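Local coordinates for mitogen-activated protein kinase, putative (Map kinase-like protein) (Leishmania major, PDB 3PG1) that probably binds ATP and phosphorylates serine and threonine residues of target proteins, at residues L204-K209 with S237-Q242; N244-V249 with L301-Q306; H18-P23 with D96-F101; K52-T57 with V64-D69. All blocks are in the same frame, centred on the assembly; numbering follows the deposited sequence.

Contact 1 (L204-K209 with S237-Q242)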
loop_
_atom_site.group_PDB
_atom_site.type_symbol
_atom_site.label_atom_id
_atom_site.label_comp_id
_atom_site.label_asym_id
_atom_site.label_seq_id
_atom_site.Cartn_x
_atom_site.Cartn_y
_atom_site.Cartn_z
ATOM N N LEU A 204 -12.807 -4.645 -8.134
ATOM C CA LEU A 204 -12.639 -3.176 -7.978
ATOM C C LEU A 204 -12.863 -2.486 -9.312
ATOM O O LEU A 204 -13.405 -1.381 -9.349
ATOM C CB LEU A 204 -11.252 -2.794 -7.428
ATOM C CG LEU A 204 -10.945 -3.267 -5.963
ATOM C CD1 LEU A 204 -9.595 -2.813 -5.560
ATOM C CD2 LEU A 204 -11.970 -2.660 -4.942
ATOM N N VAL A 205 -12.458 -3.131 -10.433
ATOM C CA VAL A 205 -12.682 -2.525 -11.774
ATOM C C VAL A 205 -14.218 -2.416 -11.960
ATOM O O VAL A 205 -14.703 -1.461 -12.570
ATOM C CB VAL A 205 -12.028 -3.390 -12.916
ATOM C CG1 VAL A 205 -12.407 -2.850 -14.315
ATOM C CG2 VAL A 205 -10.484 -3.490 -12.748
ATOM N N MET A 206 -14.971 -3.427 -11.450
ATOM C CA MET A 206 -16.441 -3.447 -11.536
ATOM C C MET A 206 -17.121 -2.718 -10.367
ATOM O O MET A 206 -18.335 -2.848 -10.169
ATOM C CB MET A 206 -16.957 -4.864 -11.740
ATOM C CG MET A 206 -16.397 -5.520 -13.013
ATOM S SD MET A 206 -17.132 -7.139 -13.325
ATOM C CE MET A 206 -16.503 -8.093 -11.896
ATOM N N GLN A 207 -16.342 -1.923 -9.616
ATOM C CA GLN A 207 -16.842 -1.030 -8.556
ATOM C C GLN A 207 -17.736 -1.711 -7.525
ATOM O O GLN A 207 -18.668 -1.089 -7.019
ATOM C CB GLN A 207 -17.597 0.187 -9.206
ATOM C CG GLN A 207 -16.749 0.977 -10.190
ATOM C CD GLN A 207 -17.542 1.788 -11.207
ATOM O OE1 GLN A 207 -18.761 1.598 -11.445
ATOM N NE2 GLN A 207 -16.830 2.690 -11.861
ATOM N N PHE A 208 -17.466 -2.987 -7.218
ATOM C CA PHE A 208 -18.228 -3.716 -6.202
ATOM C C PHE A 208 -17.951 -3.144 -4.802
ATOM O O PHE A 208 -16.802 -3.023 -4.368
ATOM C CB PHE A 208 -17.888 -5.203 -6.251
ATOM C CG PHE A 208 -18.693 -6.087 -5.334
ATOM C CD1 PHE A 208 -20.084 -6.117 -5.412
ATOM C CD2 PHE A 208 -18.061 -6.973 -4.469
ATOM C CE1 PHE A 208 -20.833 -6.992 -4.603
ATOM C CE2 PHE A 208 -18.819 -7.825 -3.635
ATOM C CZ PHE A 208 -20.197 -7.810 -3.700
ATOM N N LYS A 209 -19.005 -2.781 -4.101
ATOM C CA LYS A 209 -18.854 -2.193 -2.766
ATOM C C LYS A 209 -18.452 -3.252 -1.702
ATOM O O LYS A 209 -17.908 -2.891 -0.661
ATOM C CB LYS A 209 -20.155 -1.466 -2.354
ATOM C CG LYS A 209 -21.403 -2.344 -2.351
ATOM C CD LYS A 209 -22.112 -2.360 -1.003
ATOM C CE LYS A 209 -23.576 -2.731 -1.134
ATOM N NZ LYS A 209 -23.776 -4.099 -1.691
ATOM N N SER A 237 -6.450 0.590 -20.650
ATOM C CA SER A 237 -6.657 2.043 -20.568
ATOM C C SER A 237 -8.111 2.409 -20.323
ATOM O O SER A 237 -8.434 3.601 -20.238
ATOM C CB SER A 237 -6.171 2.710 -21.846
ATOM O OG SER A 237 -6.962 2.299 -22.953
ATOM N N THR A 238 -9.013 1.413 -20.316
ATOM C CA THR A 238 -10.446 1.683 -20.143
ATOM C C THR A 238 -11.035 0.566 -19.340
ATOM O O THR A 238 -10.427 -0.504 -19.216
ATOM C CB THR A 238 -11.256 1.788 -21.495
ATOM O OG1 THR A 238 -11.365 0.495 -22.110
ATOM C CG2 THR A 238 -10.684 2.804 -22.501
ATOM N N PHE A 239 -12.256 0.769 -18.855
ATOM C CA PHE A 239 -12.997 -0.261 -18.128
ATOM C C PHE A 239 -13.109 -1.550 -19.004
ATOM O O PHE A 239 -12.820 -2.633 -18.521
ATOM C CB PHE A 239 -14.413 0.299 -17.807
ATOM C CG PHE A 239 -15.397 -0.721 -17.281
ATOM C CD1 PHE A 239 -15.506 -0.967 -15.915
ATOM C CD2 PHE A 239 -16.290 -1.353 -18.137
ATOM C CE1 PHE A 239 -16.413 -1.919 -15.434
ATOM C CE2 PHE A 239 -17.187 -2.301 -17.659
ATOM C CZ PHE A 239 -17.258 -2.563 -16.301
ATOM N N TYR A 240 -13.516 -1.423 -20.284
ATOM C CA TYR A 240 -13.698 -2.623 -21.113
ATOM C C TYR A 240 -12.411 -3.300 -21.527
ATOM O O TYR A 240 -12.339 -4.533 -21.527
ATOM C CB TYR A 240 -14.541 -2.333 -22.364
ATOM C CG TYR A 240 -15.951 -1.860 -22.082
ATOM C CD1 TYR A 240 -16.921 -2.741 -21.609
ATOM C CD2 TYR A 240 -16.330 -0.543 -22.329
ATOM C CE1 TYR A 240 -18.228 -2.321 -21.385
ATOM C CE2 TYR A 240 -17.630 -0.111 -22.089
ATOM C CZ TYR A 240 -18.578 -1.003 -21.618
ATOM O OH TYR A 240 -19.878 -0.608 -21.445
ATOM N N ASN A 241 -11.410 -2.508 -21.925
ATOM C CA ASN A 241 -10.186 -3.082 -22.422
ATOM C C ASN A 241 -9.301 -3.654 -21.331
ATOM O O ASN A 241 -8.517 -4.556 -21.608
ATOM C CB ASN A 241 -9.499 -2.221 -23.489
ATOM C CG ASN A 241 -8.659 -1.064 -22.973
ATOM O OD1 ASN A 241 -7.996 -1.173 -21.968
ATOM N ND2 ASN A 241 -8.651 0.066 -23.681
ATOM N N GLN A 242 -9.480 -3.181 -20.083
ATOM C CA GLN A 242 -8.783 -3.718 -18.906
ATOM C C GLN A 242 -9.405 -5.089 -18.612
ATOM O O GLN A 242 -8.697 -6.086 -18.431
ATOM C CB GLN A 242 -8.972 -2.782 -17.672
ATOM C CG GLN A 242 -8.237 -3.300 -16.377
ATOM C CD GLN A 242 -6.718 -3.202 -16.486
ATOM O OE1 GLN A 242 -6.181 -2.367 -17.193
ATOM N NE2 GLN A 242 -5.985 -4.015 -15.750
#
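Phe239 brings the edge of its ring to the end of helix 202-205, where Phe239 CE1 lies 3.4 Å from the carbonyl O of Val205, close to the ring plane. Phe239 CD1 meets Val205 CG1 at 4.0 Å, the two side chains crossing obliquely, and the CA of Met206 also sits near the ring plane. CG of Phe239 stands anti to its backbone N (chi1 169°), which carries the ring across to the other segment. Val205 CG2 rests on Gln242 CG at 4.3 Å; the amide beyond that carbon is held by Phe234 O, bonded to NE2. Further out, Tyr269 meets the Phe239 ring edge-to-face. Each segment holds a helix end. Gln207, with positive phi, closes helix 202-205 in a Schellman motif. Asn241 OD1 takes Ser237 N on an in-plane lone pair at 2.7 Å. Thr238 is the N-cap of helix 239-250: its OG1 accepts from Asn241 N at 3.0 Å, and Thr238 N, above the carbonyl plane, donates to Asn241 OD1, completing a capping box.

Contact 2 (N244-V249 with L301-Q306)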
loop_
_atom_site.group_PDB
_atom_site.type_symbol
_atom_site.label_atom_id
_atom_site.label_comp_id
_atom_site.label_asym_id
_atom_site.label_seq_id
_atom_site.Cartn_x
_atom_site.Cartn_y
_atom_site.Cartn_z
ATOM N N ASN A 244 -11.028 -6.936 -20.747
ATOM C CA ASN A 244 -10.688 -7.794 -21.866
ATOM C C ASN A 244 -9.281 -8.376 -21.719
ATOM O O ASN A 244 -9.100 -9.561 -21.941
ATOM C CB ASN A 244 -10.842 -7.061 -23.212
ATOM C CG ASN A 244 -10.633 -7.996 -24.373
ATOM O OD1 ASN A 244 -11.503 -8.801 -24.697
ATOM N ND2 ASN A 244 -9.504 -7.887 -25.046
ATOM N N LYS A 245 -8.291 -7.551 -21.358
ATOM C CA LYS A 245 -6.919 -8.015 -21.138
ATOM C C LYS A 245 -6.853 -9.081 -20.055
ATOM O O LYS A 245 -6.083 -10.032 -20.171
ATOM C CB LYS A 245 -6.009 -6.826 -20.788
ATOM C CG LYS A 245 -5.627 -6.083 -22.096
ATOM C CD LYS A 245 -5.010 -4.733 -21.826
ATOM C CE LYS A 245 -4.868 -3.942 -23.108
ATOM N NZ LYS A 245 -6.174 -3.363 -23.539
ATOM N N ILE A 246 -7.682 -8.937 -19.012
ATOM C CA ILE A 246 -7.701 -9.892 -17.913
ATOM C C ILE A 246 -8.285 -11.229 -18.398
ATOM O O ILE A 246 -7.690 -12.292 -18.162
ATOM C CB ILE A 246 -8.517 -9.309 -16.710
ATOM C CG1 ILE A 246 -7.764 -8.136 -16.027
ATOM C CG2 ILE A 246 -8.874 -10.445 -15.703
ATOM C CD1 ILE A 246 -8.627 -7.345 -14.863
ATOM N N VAL A 247 -9.476 -11.167 -19.016
ATOM C CA VAL A 247 -10.216 -12.331 -19.519
ATOM C C VAL A 247 -9.426 -13.113 -20.595
ATOM O O VAL A 247 -9.444 -14.333 -20.575
ATOM C CB VAL A 247 -11.657 -11.930 -19.939
ATOM C CG1 VAL A 247 -12.310 -12.983 -20.826
ATOM C CG2 VAL A 247 -12.514 -11.658 -18.705
ATOM N N GLU A 248 -8.671 -12.417 -21.442
ATOM C CA GLU A 248 -7.785 -13.013 -22.441
ATOM C C GLU A 248 -6.799 -13.966 -21.770
ATOM O O GLU A 248 -6.451 -14.976 -22.354
ATOM C CB GLU A 248 -6.966 -11.948 -23.165
ATOM C CG GLU A 248 -7.659 -11.293 -24.333
ATOM C CD GLU A 248 -6.809 -10.286 -25.093
ATOM O OE1 GLU A 248 -5.656 -10.024 -24.675
ATOM O OE2 GLU A 248 -7.324 -9.714 -26.081
ATOM N N VAL A 249 -6.356 -13.653 -20.550
ATOM C CA VAL A 249 -5.418 -14.486 -19.808
ATOM C C VAL A 249 -6.179 -15.529 -18.986
ATOM O O VAL A 249 -5.938 -16.729 -19.168
ATOM C CB VAL A 249 -4.438 -13.626 -18.943
ATOM C CG1 VAL A 249 -3.758 -14.455 -17.853
ATOM C CG2 VAL A 249 -3.397 -12.928 -19.823
ATOM N N LEU A 301 -4.486 -15.108 -9.403
ATOM C CA LEU A 301 -5.219 -14.333 -10.425
ATOM C C LEU A 301 -6.524 -14.999 -10.823
ATOM O O LEU A 301 -6.856 -15.050 -12.014
ATOM C CB LEU A 301 -4.305 -14.046 -11.638
ATOM C CG LEU A 301 -3.050 -13.153 -11.337
ATOM C CD1 LEU A 301 -2.174 -13.050 -12.559
ATOM C CD2 LEU A 301 -3.447 -11.758 -10.831
ATOM N N GLU A 302 -7.284 -15.496 -9.818
ATOM C CA GLU A 302 -8.623 -16.019 -10.076
ATOM C C GLU A 302 -9.517 -14.808 -10.230
ATOM O O GLU A 302 -9.508 -13.948 -9.359
ATOM C CB GLU A 302 -9.164 -16.887 -8.905
ATOM C CG GLU A 302 -8.684 -18.312 -9.015
ATOM C CD GLU A 302 -9.349 -19.173 -10.075
ATOM O OE1 GLU A 302 -10.372 -18.760 -10.670
ATOM O OE2 GLU A 302 -8.858 -20.304 -10.264
ATOM N N PHE A 303 -10.299 -14.764 -11.305
ATOM C CA PHE A 303 -11.197 -13.631 -11.579
ATOM C C PHE A 303 -12.174 -13.448 -10.411
ATOM O O PHE A 303 -12.401 -12.334 -9.931
ATOM C CB PHE A 303 -11.985 -13.918 -12.875
ATOM C CG PHE A 303 -12.776 -12.734 -13.378
ATOM C CD1 PHE A 303 -12.245 -11.880 -14.340
ATOM C CD2 PHE A 303 -14.039 -12.447 -12.860
ATOM C CE1 PHE A 303 -12.985 -10.780 -14.811
ATOM C CE2 PHE A 303 -14.769 -11.328 -13.311
ATOM C CZ PHE A 303 -14.249 -10.527 -14.309
ATOM N N ASN A 304 -12.736 -14.545 -9.942
ATOM C CA ASN A 304 -13.714 -14.481 -8.861
ATOM C C ASN A 304 -12.993 -14.572 -7.497
ATOM O O ASN A 304 -12.385 -15.610 -7.222
ATOM C CB ASN A 304 -14.737 -15.635 -9.031
ATOM C CG ASN A 304 -15.781 -15.722 -7.941
ATOM O OD1 ASN A 304 -15.750 -14.953 -6.995
ATOM N ND2 ASN A 304 -16.789 -16.608 -8.087
ATOM N N PRO A 305 -13.113 -13.540 -6.602
ATOM C CA PRO A 305 -12.456 -13.614 -5.270
ATOM C C PRO A 305 -12.886 -14.797 -4.399
ATOM O O PRO A 305 -12.088 -15.258 -3.577
ATOM C CB PRO A 305 -12.877 -12.292 -4.600
ATOM C CG PRO A 305 -14.085 -11.904 -5.299
ATOM C CD PRO A 305 -13.850 -12.267 -6.734
ATOM N N GLN A 306 -14.099 -15.337 -4.606
ATOM C CA GLN A 306 -14.551 -16.509 -3.820
ATOM C C GLN A 306 -13.623 -17.727 -4.055
ATOM O O GLN A 306 -13.599 -18.584 -3.200
ATOM C CB GLN A 306 -15.970 -16.938 -4.245
ATOM C CG GLN A 306 -16.959 -15.790 -4.072
ATOM C CD GLN A 306 -18.314 -16.048 -4.617
ATOM O OE1 GLN A 306 -18.502 -16.671 -5.674
ATOM N NE2 GLN A 306 -19.305 -15.509 -3.931
#
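Ile246 and Val247, successive residues of helix 239-250, each place one methyl against the ring of Phe303. Ile246 CG2 comes to the ring edge near its plane, 3.9 Å from Phe303 CD1, the two side chains crossing at about a right angle. Val247 CG2 reaches Phe303 CE1 at 4.0 Å from an oblique direction. With CG anti to the backbone N (chi1 -171°), the Phe303 ring points at the helix, and since the nearest CA atoms, those of Val247 and Phe303, are 8.1 Å apart, side chains alone bridge the gap. Ile246 and Phe303 are buried, Val247 only partly; exposed Asn244 and Gln306 mark the solvent side. Asn244 ND2 makes a weak bond to Glu248 OE2. Asn304 OD1 accepts from Gln306 N at 2.9 Å, the donor above the carbonyl plane and off the lone pair, an Asx turn; Asn304 ND2 donates to Gln306 OE1. Pro253 also touches Phe303, Trp218 of helix 214-229 packs on Ile246, and the loop runs from helix 291-300 to helix 311-315.

Contact 3 (H18-P23 with D96-F101)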
loop_
_atom_site.group_PDB
_atom_site.type_symbol
_atom_site.label_atom_id
_atom_site.label_comp_id
_atom_site.label_asym_id
_atom_site.label_seq_id
_atom_site.Cartn_x
_atom_site.Cartn_y
_atom_site.Cartn_z
ATOM N N HIS A 18 14.670 22.887 15.139
ATOM C CA HIS A 18 15.704 23.534 15.963
ATOM C C HIS A 18 15.115 24.012 17.291
ATOM O O HIS A 18 15.655 23.678 18.345
ATOM C CB HIS A 18 16.405 24.678 15.198
ATOM C CG HIS A 18 17.520 24.213 14.307
ATOM N ND1 HIS A 18 17.988 22.899 14.342
ATOM C CD2 HIS A 18 18.271 24.915 13.425
ATOM C CE1 HIS A 18 18.976 22.844 13.463
ATOM N NE2 HIS A 18 19.185 24.030 12.888
ATOM N N ALA A 19 13.954 24.704 17.231
ATOM C CA ALA A 19 13.172 25.183 18.379
ATOM C C ALA A 19 12.801 24.013 19.319
ATOM O O ALA A 19 12.708 24.197 20.531
ATOM C CB ALA A 19 11.904 25.875 17.884
ATOM N N MET A 20 12.617 22.809 18.742
ATOM C CA MET A 20 12.255 21.571 19.432
ATOM C C MET A 20 13.447 20.787 20.017
ATOM O O MET A 20 13.216 19.832 20.769
ATOM C CB MET A 20 11.500 20.651 18.463
ATOM C CG MET A 20 10.078 21.070 18.209
ATOM S SD MET A 20 9.221 19.902 17.108
ATOM C CE MET A 20 7.610 20.586 17.174
ATOM N N GLN A 21 14.706 21.145 19.642
ATOM C CA GLN A 21 15.941 20.425 20.029
ATOM C C GLN A 21 15.895 18.956 19.495
ATOM O O GLN A 21 16.446 18.037 20.109
ATOM C CB GLN A 21 16.244 20.508 21.550
ATOM C CG GLN A 21 16.314 21.935 22.101
ATOM C CD GLN A 21 17.228 22.121 23.297
ATOM O OE1 GLN A 21 18.448 21.940 23.216
ATOM N NE2 GLN A 21 16.680 22.601 24.409
ATOM N N SER A 22 15.216 18.766 18.333
ATOM C CA SER A 22 15.030 17.482 17.645
ATOM C C SER A 22 16.366 16.811 17.280
ATOM O O SER A 22 17.361 17.517 17.030
ATOM C CB SER A 22 14.155 17.655 16.404
ATOM O OG SER A 22 14.886 17.545 15.191
ATOM N N PRO A 23 16.411 15.455 17.232
ATOM C CA PRO A 23 17.679 14.778 16.889
ATOM C C PRO A 23 17.980 14.725 15.381
ATOM O O PRO A 23 18.896 14.005 14.967
ATOM C CB PRO A 23 17.486 13.373 17.475
ATOM C CG PRO A 23 16.017 13.135 17.384
ATOM C CD PRO A 23 15.345 14.478 17.550
ATOM N N ASP A 96 9.005 8.034 14.376
ATOM C CA ASP A 96 8.741 9.118 15.313
ATOM C C ASP A 96 7.480 9.880 14.921
ATOM O O ASP A 96 7.097 9.911 13.756
ATOM C CB ASP A 96 9.940 10.077 15.362
ATOM C CG ASP A 96 10.071 10.909 16.615
ATOM O OD1 ASP A 96 9.203 10.784 17.504
ATOM O OD2 ASP A 96 11.039 11.693 16.704
ATOM N N ILE A 97 6.863 10.514 15.918
ATOM C CA ILE A 97 5.667 11.342 15.802
ATOM C C ILE A 97 5.666 12.370 16.948
ATOM O O ILE A 97 5.955 12.031 18.104
ATOM C CB ILE A 97 4.357 10.512 15.721
ATOM C CG1 ILE A 97 3.130 11.442 15.489
ATOM C CG2 ILE A 97 4.187 9.559 16.943
ATOM C CD1 ILE A 97 1.845 10.795 15.166
ATOM N N PHE A 98 5.384 13.629 16.604
ATOM C CA PHE A 98 5.330 14.749 17.548
ATOM C C PHE A 98 4.375 15.823 17.045
ATOM O O PHE A 98 4.294 16.060 15.834
ATOM C CB PHE A 98 6.732 15.295 17.941
ATOM C CG PHE A 98 7.777 15.395 16.852
ATOM C CD1 PHE A 98 8.487 14.272 16.438
ATOM C CD2 PHE A 98 8.107 16.622 16.296
ATOM C CE1 PHE A 98 9.455 14.364 15.430
ATOM C CE2 PHE A 98 9.097 16.718 15.309
ATOM C CZ PHE A 98 9.754 15.587 14.873
ATOM N N VAL A 99 3.597 16.410 17.970
ATOM C CA VAL A 99 2.570 17.409 17.674
ATOM C C VAL A 99 2.819 18.724 18.384
ATOM O O VAL A 99 3.068 18.744 19.594
ATOM C CB VAL A 99 1.131 16.891 17.949
ATOM C CG1 VAL A 99 0.634 16.005 16.816
ATOM C CG2 VAL A 99 1.033 16.164 19.293
ATOM N N HIS A 100 2.756 19.825 17.626
ATOM C CA HIS A 100 2.918 21.166 18.176
ATOM C C HIS A 100 1.564 21.855 18.101
ATOM O O HIS A 100 1.134 22.257 17.020
ATOM C CB HIS A 100 4.005 21.968 17.431
ATOM C CG HIS A 100 4.142 23.393 17.906
ATOM N ND1 HIS A 100 3.971 24.467 17.039
ATOM C CD2 HIS A 100 4.387 23.873 19.150
ATOM C CE1 HIS A 100 4.139 25.553 17.774
ATOM N NE2 HIS A 100 4.384 25.250 19.049
ATOM N N PHE A 101 0.867 21.925 19.237
ATOM C CA PHE A 101 -0.432 22.582 19.310
ATOM C C PHE A 101 -0.269 24.048 19.727
ATOM O O PHE A 101 0.384 24.340 20.733
ATOM C CB PHE A 101 -1.381 21.834 20.262
ATOM C CG PHE A 101 -1.835 20.471 19.784
ATOM C CD1 PHE A 101 -2.565 20.332 18.606
ATOM C CD2 PHE A 101 -1.583 19.331 20.541
ATOM C CE1 PHE A 101 -2.987 19.074 18.170
ATOM C CE2 PHE A 101 -2.031 18.074 20.113
ATOM C CZ PHE A 101 -2.730 17.956 18.933
#
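Met20, close to the C-terminal end of helix 7-19, faces His100 of strand 96-100 across a CA-CA distance of 9.4 Å, and Gln21, with positive phi, completes a Schellman motif. The gap is spanned by the Met20 side chain, extended beyond CG (chi3 174°). Met20 SD approaches the Phe98 ring obliquely, 3.6 Å from Phe98 CD2 and 3.7 Å from Phe98 CE2. Met20 SD stands 4.6 Å from the Phe98 ring centroid and 66° off the ring normal, a Met-aromatic contact. Past the sulfur, Met20 CE ends 3.9 Å from CB of His100, two residues along the strand and on the same side of it as Phe98. The Phe98 ring also meets Tyr110 of the adjacent strand 108-114, with planes only about 15° apart. Leu17 of helix 7-19 touches Phe98, and Met20 also rests on Tyr110. The two segments thus meet through a sulfur, a methyl and carbon atoms, so the way the N-terminal helix lies on the sheet's edge strand, at the protein surface, is consistent with dispersion and a probably modest sulfur-aromatic attraction.

Contact 4 (K52-T57 with V64-D69)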
loop_
_atom_site.group_PDB
_atom_site.type_symbol
_atom_site.label_atom_id
_atom_site.label_comp_id
_atom_site.label_asym_id
_atom_site.label_seq_id
_atom_site.Cartn_x
_atom_site.Cartn_y
_atom_site.Cartn_z
ATOM N N LYS A 52 7.868 14.324 7.303
ATOM C CA LYS A 52 6.634 14.934 6.824
ATOM C C LYS A 52 6.135 15.953 7.839
ATOM O O LYS A 52 6.057 15.661 9.035
ATOM C CB LYS A 52 5.563 13.861 6.541
ATOM C CG LYS A 52 4.335 14.396 5.798
ATOM C CD LYS A 52 3.323 13.286 5.554
ATOM C CE LYS A 52 1.951 13.800 5.192
ATOM N NZ LYS A 52 0.965 12.689 5.052
ATOM N N ARG A 53 5.808 17.153 7.346
ATOM C CA ARG A 53 5.311 18.281 8.131
ATOM C C ARG A 53 3.881 18.592 7.669
ATOM O O ARG A 53 3.682 18.990 6.526
ATOM C CB ARG A 53 6.245 19.496 7.933
ATOM C CG ARG A 53 5.919 20.739 8.753
ATOM C CD ARG A 53 6.675 21.912 8.164
ATOM N NE ARG A 53 6.382 23.188 8.819
ATOM C CZ ARG A 53 5.590 24.132 8.315
ATOM N NH1 ARG A 53 4.966 23.936 7.158
ATOM N NH2 ARG A 53 5.414 25.276 8.965
ATOM N N VAL A 54 2.902 18.378 8.558
ATOM C CA VAL A 54 1.474 18.603 8.321
ATOM C C VAL A 54 1.104 19.916 9.032
ATOM O O VAL A 54 1.163 19.988 10.266
ATOM C CB VAL A 54 0.611 17.409 8.825
ATOM C CG1 VAL A 54 -0.879 17.682 8.644
ATOM C CG2 VAL A 54 1.011 16.088 8.154
ATOM N N PHE A 55 0.750 20.953 8.248
ATOM C CA PHE A 55 0.375 22.256 8.789
ATOM C C PHE A 55 -0.895 22.828 8.125
ATOM O O PHE A 55 -1.994 22.674 8.674
ATOM C CB PHE A 55 1.574 23.236 8.768
ATOM C CG PHE A 55 1.314 24.666 9.205
ATOM C CD1 PHE A 55 0.598 24.941 10.368
ATOM C CD2 PHE A 55 1.844 25.736 8.488
ATOM C CE1 PHE A 55 0.377 26.261 10.777
ATOM C CE2 PHE A 55 1.629 27.053 8.904
ATOM C CZ PHE A 55 0.903 27.306 10.049
ATOM N N ASN A 56 -0.746 23.466 6.951
ATOM C CA ASN A 56 -1.856 24.092 6.243
ATOM C C ASN A 56 -2.150 23.530 4.847
ATOM O O ASN A 56 -1.412 22.686 4.323
ATOM C CB ASN A 56 -1.672 25.615 6.214
ATOM C CG ASN A 56 -1.834 26.287 7.560
ATOM O OD1 ASN A 56 -2.278 25.688 8.547
ATOM N ND2 ASN A 56 -1.481 27.559 7.632
ATOM N N THR A 57 -3.269 23.995 4.274
ATOM C CA THR A 57 -3.776 23.658 2.944
ATOM C C THR A 57 -4.727 24.765 2.477
ATOM O O THR A 57 -5.258 25.506 3.309
ATOM C CB THR A 57 -4.445 22.261 2.932
ATOM O OG1 THR A 57 -4.777 21.921 1.587
ATOM C CG2 THR A 57 -5.693 22.179 3.830
ATOM N N VAL A 64 -6.753 26.714 5.259
ATOM C CA VAL A 64 -7.273 25.910 6.369
ATOM C C VAL A 64 -6.135 25.217 7.111
ATOM O O VAL A 64 -5.231 24.663 6.476
ATOM C CB VAL A 64 -8.333 24.854 5.919
ATOM C CG1 VAL A 64 -9.242 24.458 7.077
ATOM C CG2 VAL A 64 -9.160 25.329 4.726
ATOM N N ASN A 65 -6.208 25.216 8.455
ATOM C CA ASN A 65 -5.273 24.486 9.301
ATOM C C ASN A 65 -5.817 23.052 9.390
ATOM O O ASN A 65 -6.971 22.854 9.793
ATOM C CB ASN A 65 -5.151 25.119 10.688
ATOM C CG ASN A 65 -4.085 24.488 11.566
ATOM O OD1 ASN A 65 -4.337 24.126 12.721
ATOM N ND2 ASN A 65 -2.865 24.363 11.053
ATOM N N ILE A 66 -5.013 22.070 8.953
ATOM C CA ILE A 66 -5.392 20.654 8.936
ATOM C C ILE A 66 -5.968 20.170 10.276
ATOM O O ILE A 66 -7.148 19.818 10.336
ATOM C CB ILE A 66 -4.267 19.752 8.355
ATOM C CG1 ILE A 66 -4.049 20.042 6.853
ATOM C CG2 ILE A 66 -4.565 18.272 8.575
ATOM C CD1 ILE A 66 -2.620 20.163 6.430
ATOM N N LEU A 67 -5.170 20.246 11.348
ATOM C CA LEU A 67 -5.553 19.802 12.690
ATOM C C LEU A 67 -6.697 20.598 13.349
ATOM O O LEU A 67 -7.222 20.173 14.383
ATOM C CB LEU A 67 -4.315 19.667 13.599
ATOM C CG LEU A 67 -3.615 18.296 13.618
ATOM C CD1 LEU A 67 -3.082 17.888 12.237
ATOM C CD2 LEU A 67 -2.474 18.284 14.607
ATOM N N SER A 68 -7.113 21.717 12.719
ATOM C CA SER A 68 -8.228 22.543 13.175
ATOM C C SER A 68 -9.564 22.184 12.505
ATOM O O SER A 68 -10.617 22.422 13.103
ATOM C CB SER A 68 -7.913 24.023 13.010
ATOM O OG SER A 68 -7.261 24.479 14.182
ATOM N N ASP A 69 -9.531 21.603 11.285
ATOM C CA ASP A 69 -10.756 21.211 10.581
ATOM C C ASP A 69 -11.105 19.749 10.854
ATOM O O ASP A 69 -10.280 18.873 10.603
ATOM C CB ASP A 69 -10.661 21.477 9.068
ATOM C CG ASP A 69 -11.860 20.945 8.302
ATOM O OD1 ASP A 69 -12.920 21.609 8.325
ATOM O OD2 ASP A 69 -11.756 19.836 7.731
HETATM O O HOH W 1 -2.160 21.009 10.727
#
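Thr57 and Val64 pair in a two-stranded antiparallel beta hairpin of the kinase N-lobe, following strand 48-54 and leading toward helix 70-85. Backbone bonds set the register. Thr57 and Val64 form the hydrogen-bonded pair, Val64 N giving to Thr57 O at 2.7 Å and Thr57 N to Val64 O at 3.0 Å; Asn56 and Asn65 form the adjoining non-hydrogen-bonded pair. Beyond it Ile66 N donates to Phe55 O at 3.1 Å, in the carbonyl plane. Water 1 also donates to that oxygen and accepts from Leu67 N, tying in the next turn.

Apolar packing follows. On the face bearing Thr57 and Val64, Thr57 CG2 leans on Ile66 CG1. From strand 48-54, Val54 CG1 meets Ile66 CG2 at 3.7 Å, the two side chains crossing at about a right angle, and touches Leu67 CD1 more distantly. Val76 of helix 70-85 packs on Ile66.

Amides and a ring gather at Asn65, whose CG, anti to the backbone N (chi1 -174°), takes the amide to Asn56; its ND2 also donates to His107 O. The Phe55 ring, which Lys108 joins by a cation-pi contact, has Asn56 OD1 over one face, 3.4 Å above the plane and offset toward the rim. Asn56 OD1 accepts from Asn65 ND2 at 2.9 Å, nearly along the C=O axis, with the two amide planes 86° apart.

Overall arrangement
The four contacts fall into two pairs, one in each lobe of the kinase fold. Contacts 1 and 2, in the mostly helical C-lobe, share helix 239-250, with centres about 12 Å apart, and meet where Met206 CE packs on Phe303 CE2 at 3.9 Å. Contacts 3 and 4 belong to the N-lobe around the five-stranded sheet; their centres are about 16 Å apart, and Phe101 CE1 touches Leu67 CD2 at 3.7 Å. Contact 4 is nested in the loop that contact 3 closes. Centres of contacts 1 and 4 lie about 34 Å apart, those of contacts 2 and 3 about 49 Å. ATP would be expected, as in other protein kinases, in the cleft between the lobes, and so between the two pairs.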